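Local coordinates for deoxyuridine 5'-triphosphate nucleotidohydrolase (Entamoeba histolytica, PDB 3LQW), which probably hydrolyses dUTP to dUMP and diphosphate with magnesium as cofactor, supplying the precursor of thymidine nucleotides and keeping uracil out of DNA, at residues L26-L31 and A35-R40. Numbering follows the deposited sequence.
Sequences LLVKKL and AIVPTR
V28 and K30, whose side chains leave strand 25-30 on the face turned to residues 35-38, pack against A35, V37 and P38 in a mainly apolar contact between this edge strand of one sheet and the loop that leads into the short strand 39-40 of the other, in the beta fold of trimeric dUTPases. The chain turns back after L31 and crosses from the first sheet to the second, so the contact closes a short connection between sheets and is not an extension of either. Backbone bonds from L27, K29 and L31 tie the first segment to strand 63-73, while P38 rests on I48 and L50 of strand 47-51.

V37 links the two halves of the contact, touching V28 with CG1 and K30 with CG2. With chi1 at 178°, V28 CG1 lies opposite the backbone N and is the methyl that meets the CD corner of the proline ring, 3.9 Å from P38 CD. The same methyl lies 4.1 Å from V37 CG1, and the two valine side chains slant across each other. V28 also packs on I142 of a second subunit, whose strand pairs in parallel with residues 26-28, carrying the sheet over the subunit interface.

Toward the turn, K30 runs its extended chain past A35, with CG 4.2 Å from A35 CB, and then crosses V37 at about a right angle, where K30 CE comes within 3.7 Å of V37 CG2. The ammonium group has a weak, long ion pair with E144 of the second subunit. K30 NZ stands 4.0 Å from A35 O, and a water bridges them, accepting a hydrogen bond from K30 NZ and donating one to A35 O, each 2.7 Å long.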
ATOM      1  N   LEU A  26     -17.562  -3.209  10.896  1.00 13.12           N
ATOM      2  CA  LEU A  26     -16.260  -3.164  11.567  1.00 12.96           C
ATOM      3  C   LEU A  26     -16.566  -2.958  13.047  1.00 11.99           C
ATOM      4  O   LEU A  26     -17.107  -1.904  13.416  1.00 12.86           O
ATOM      5  CB  LEU A  26     -15.408  -1.997  11.042  1.00 13.41           C
ATOM      6  CG  LEU A  26     -14.080  -1.819  11.787  1.00 12.98           C
ATOM      7  CD1 LEU A  26     -13.093  -2.981  11.425  1.00 14.47           C
ATOM      8  CD2 LEU A  26     -13.424  -0.465  11.452  1.00 16.57           C
ATOM      9  N   LEU A  27     -16.217  -3.923  13.885  1.00 11.24           N
ATOM     10  CA  LEU A  27     -16.411  -3.775  15.337  1.00 11.39           C
ATOM     11  C   LEU A  27     -15.160  -3.140  15.923  1.00 11.36           C
ATOM     12  O   LEU A  27     -14.027  -3.513  15.543  1.00 12.26           O
ATOM     13  CB  LEU A  27     -16.689  -5.112  16.022  1.00 13.12           C
ATOM     14  CG  LEU A  27     -17.869  -5.894  15.519  1.00 14.88           C
ATOM     15  CD1 LEU A  27     -17.922  -7.218  16.300  1.00 18.15           C
ATOM     16  CD2 LEU A  27     -19.161  -5.117  15.627  1.00 16.34           C
ATOM     17  N   VAL A  28     -15.349  -2.215  16.854  1.00 10.92           N
ATOM     18  CA  VAL A  28     -14.264  -1.480  17.483  1.00 11.32           C
ATOM     19  C   VAL A  28     -14.390  -1.562  18.990  1.00 11.27           C
ATOM     20  O   VAL A  28     -15.465  -1.254  19.541  1.00 12.39           O
ATOM     21  CB  VAL A  28     -14.266   0.006  17.062  1.00 11.71           C
ATOM     22  CG1 VAL A  28     -13.126   0.757  17.786  1.00 12.94           C
ATOM     23  CG2 VAL A  28     -14.204   0.161  15.556  1.00 13.51           C
ATOM     24  N   LYS A  29     -13.335  -1.969  19.675  1.00 11.58           N
ATOM     25  CA  LYS A  29     -13.248  -1.978  21.148  1.00 12.49           C
ATOM     26  C   LYS A  29     -12.299  -0.877  21.594  1.00 12.77           C
ATOM     27  O   LYS A  29     -11.144  -0.843  21.146  1.00 13.52           O
ATOM     28  CB  LYS A  29     -12.771  -3.337  21.661  1.00 13.39           C
ATOM     29  CG  LYS A  29     -12.583  -3.372  23.186  1.00 15.14           C
ATOM     30  CD  LYS A  29     -11.962  -4.652  23.647  1.00 17.40           C
ATOM     31  CE  LYS A  29     -11.737  -4.639  25.158  1.00 19.25           C
ATOM     32  NZ  LYS A  29     -11.152  -5.913  25.633  1.00 22.09           N
ATOM     33  N   LYS A  30     -12.753   0.030  22.461  1.00 13.79           N
ATOM     34  CA  LYS A  30     -11.883   0.973  23.113  1.00 14.43           C
ATOM     35  C   LYS A  30     -11.080   0.238  24.170  1.00 14.92           C
ATOM     36  O   LYS A  30     -11.640  -0.367  25.095  1.00 17.93           O
ATOM     37  CB  LYS A  30     -12.693   2.104  23.744  1.00 14.90           C
ATOM     38  CG  LYS A  30     -13.437   2.992  22.828  1.00 16.16           C
ATOM     39  CD  LYS A  30     -14.117   4.174  23.611  1.00 20.45           C
ATOM     40  CE  LYS A  30     -14.968   5.054  22.762  1.00 23.03           C
ATOM     41  NZ  LYS A  30     -15.782   6.016  23.592  1.00 27.13           N
ATOM     42  N   LEU A  31      -9.764   0.315  24.105  1.00 15.68           N
ATOM     43  CA  LEU A  31      -8.894  -0.287  25.087  1.00 17.15           C
ATOM     44  C   LEU A  31      -8.617   0.623  26.290  1.00 18.36           C
ATOM     45  O   LEU A  31      -8.143   0.122  27.338  1.00 22.20           O
ATOM     46  CB  LEU A  31      -7.567  -0.693  24.434  1.00 16.82           C
ATOM     47  CG  LEU A  31      -7.757  -1.670  23.263  1.00 16.03           C
ATOM     48  CD1 LEU A  31      -6.379  -1.966  22.664  1.00 18.46           C
ATOM     49  CD2 LEU A  31      -8.495  -2.935  23.686  1.00 19.33           C
ATOM     50  N   ALA A  35     -10.063   6.602  24.251  1.00 19.87           N
ATOM     51  CA  ALA A  35      -9.800   6.283  22.830  1.00 18.13           C
ATOM     52  C   ALA A  35     -10.923   6.843  21.961  1.00 17.84           C
ATOM     53  O   ALA A  35     -12.087   6.911  22.384  1.00 19.56           O
ATOM     54  CB  ALA A  35      -9.700   4.794  22.645  1.00 18.18           C
ATOM     55  N   ILE A  36     -10.613   7.205  20.726  1.00 16.25           N
ATOM     56  CA  ILE A  36     -11.578   7.696  19.764  1.00 15.08           C
ATOM     57  C   ILE A  36     -11.898   6.603  18.763  1.00 14.17           C
ATOM     58  O   ILE A  36     -10.995   6.077  18.089  1.00 15.08           O
ATOM     59  CB  ILE A  36     -11.063   8.959  19.048  1.00 15.86           C
ATOM     60  CG1 ILE A  36     -10.776  10.076  20.054  1.00 17.23           C
ATOM     61  CG2 ILE A  36     -12.068   9.440  18.018  1.00 16.28           C
ATOM     62  CD1 ILE A  36     -10.036  11.270  19.460  1.00 21.00           C
ATOM     63  N   VAL A  37     -13.165   6.251  18.638  1.00 14.25           N
ATOM     64  CA  VAL A  37     -13.575   5.268  17.653  1.00 14.30           C
ATOM     65  C   VAL A  37     -13.267   5.817  16.241  1.00 13.26           C
ATOM     66  O   VAL A  37     -13.644   6.927  15.908  1.00 13.72           O
ATOM     67  CB  VAL A  37     -15.091   4.917  17.775  1.00 14.56           C
ATOM     68  CG1 VAL A  37     -15.520   3.957  16.701  1.00 14.71           C
ATOM     69  CG2 VAL A  37     -15.400   4.328  19.141  1.00 17.59           C
ATOM     70  N   PRO A  38     -12.586   5.017  15.414  1.00 13.00           N
ATOM     71  CA  PRO A  38     -12.330   5.431  14.038  1.00 12.89           C
ATOM     72  C   PRO A  38     -13.590   5.814  13.298  1.00 13.62           C
ATOM     73  O   PRO A  38     -14.657   5.198  13.517  1.00 15.52           O
ATOM     74  CB  PRO A  38     -11.636   4.210  13.429  1.00 13.35           C
ATOM     75  CG  PRO A  38     -10.884   3.645  14.598  1.00 12.74           C
ATOM     76  CD  PRO A  38     -11.856   3.784  15.756  1.00 12.78           C
ATOM     77  N   THR A  39     -13.466   6.792  12.420  1.00 13.37           N
ATOM     78  CA  THR A  39     -14.613   7.388  11.734  1.00 15.18           C
ATOM     79  C   THR A  39     -14.468   7.391  10.225  1.00 17.23           C
ATOM     80  O   THR A  39     -13.391   7.644   9.691  1.00 16.84           O
ATOM     81  CB  THR A  39     -14.807   8.879  12.167  1.00 15.61           C
ATOM     82  OG1 THR A  39     -13.574   9.598  11.975  1.00 17.38           O
ATOM     83  CG2 THR A  39     -15.188   8.970  13.616  1.00 17.80           C
ATOM     84  N   ARG A  40     -15.560   7.167   9.505  1.00 20.19           N
ATOM     85  CA  ARG A  40     -15.547   7.328   8.067  1.00 24.11           C
ATOM     86  C   ARG A  40     -15.899   8.803   7.734  1.00 26.87           C
ATOM     87  O   ARG A  40     -16.904   9.299   8.225  1.00 29.30           O
ATOM     88  CB  ARG A  40     -16.505   6.312   7.443  1.00 24.72           C
ATOM     89  CG  ARG A  40     -16.057   5.802   6.101  1.00 26.50           C
ATOM     90  CD  ARG A  40     -17.045   4.844   5.507  1.00 26.33           C
ATOM     91  NE  ARG A  40     -16.909   3.438   5.922  1.00 24.01           N
ATOM     92  CZ  ARG A  40     -15.968   2.599   5.473  1.00 18.76           C
ATOM     93  NH1 ARG A  40     -15.043   3.034   4.629  1.00 18.80           N
ATOM     94  NH2 ARG A  40     -15.971   1.331   5.847  1.00 19.47           N
TER
HETATM   95  O   HOH W   1     -13.815   7.778  24.242  1.00 33.31           O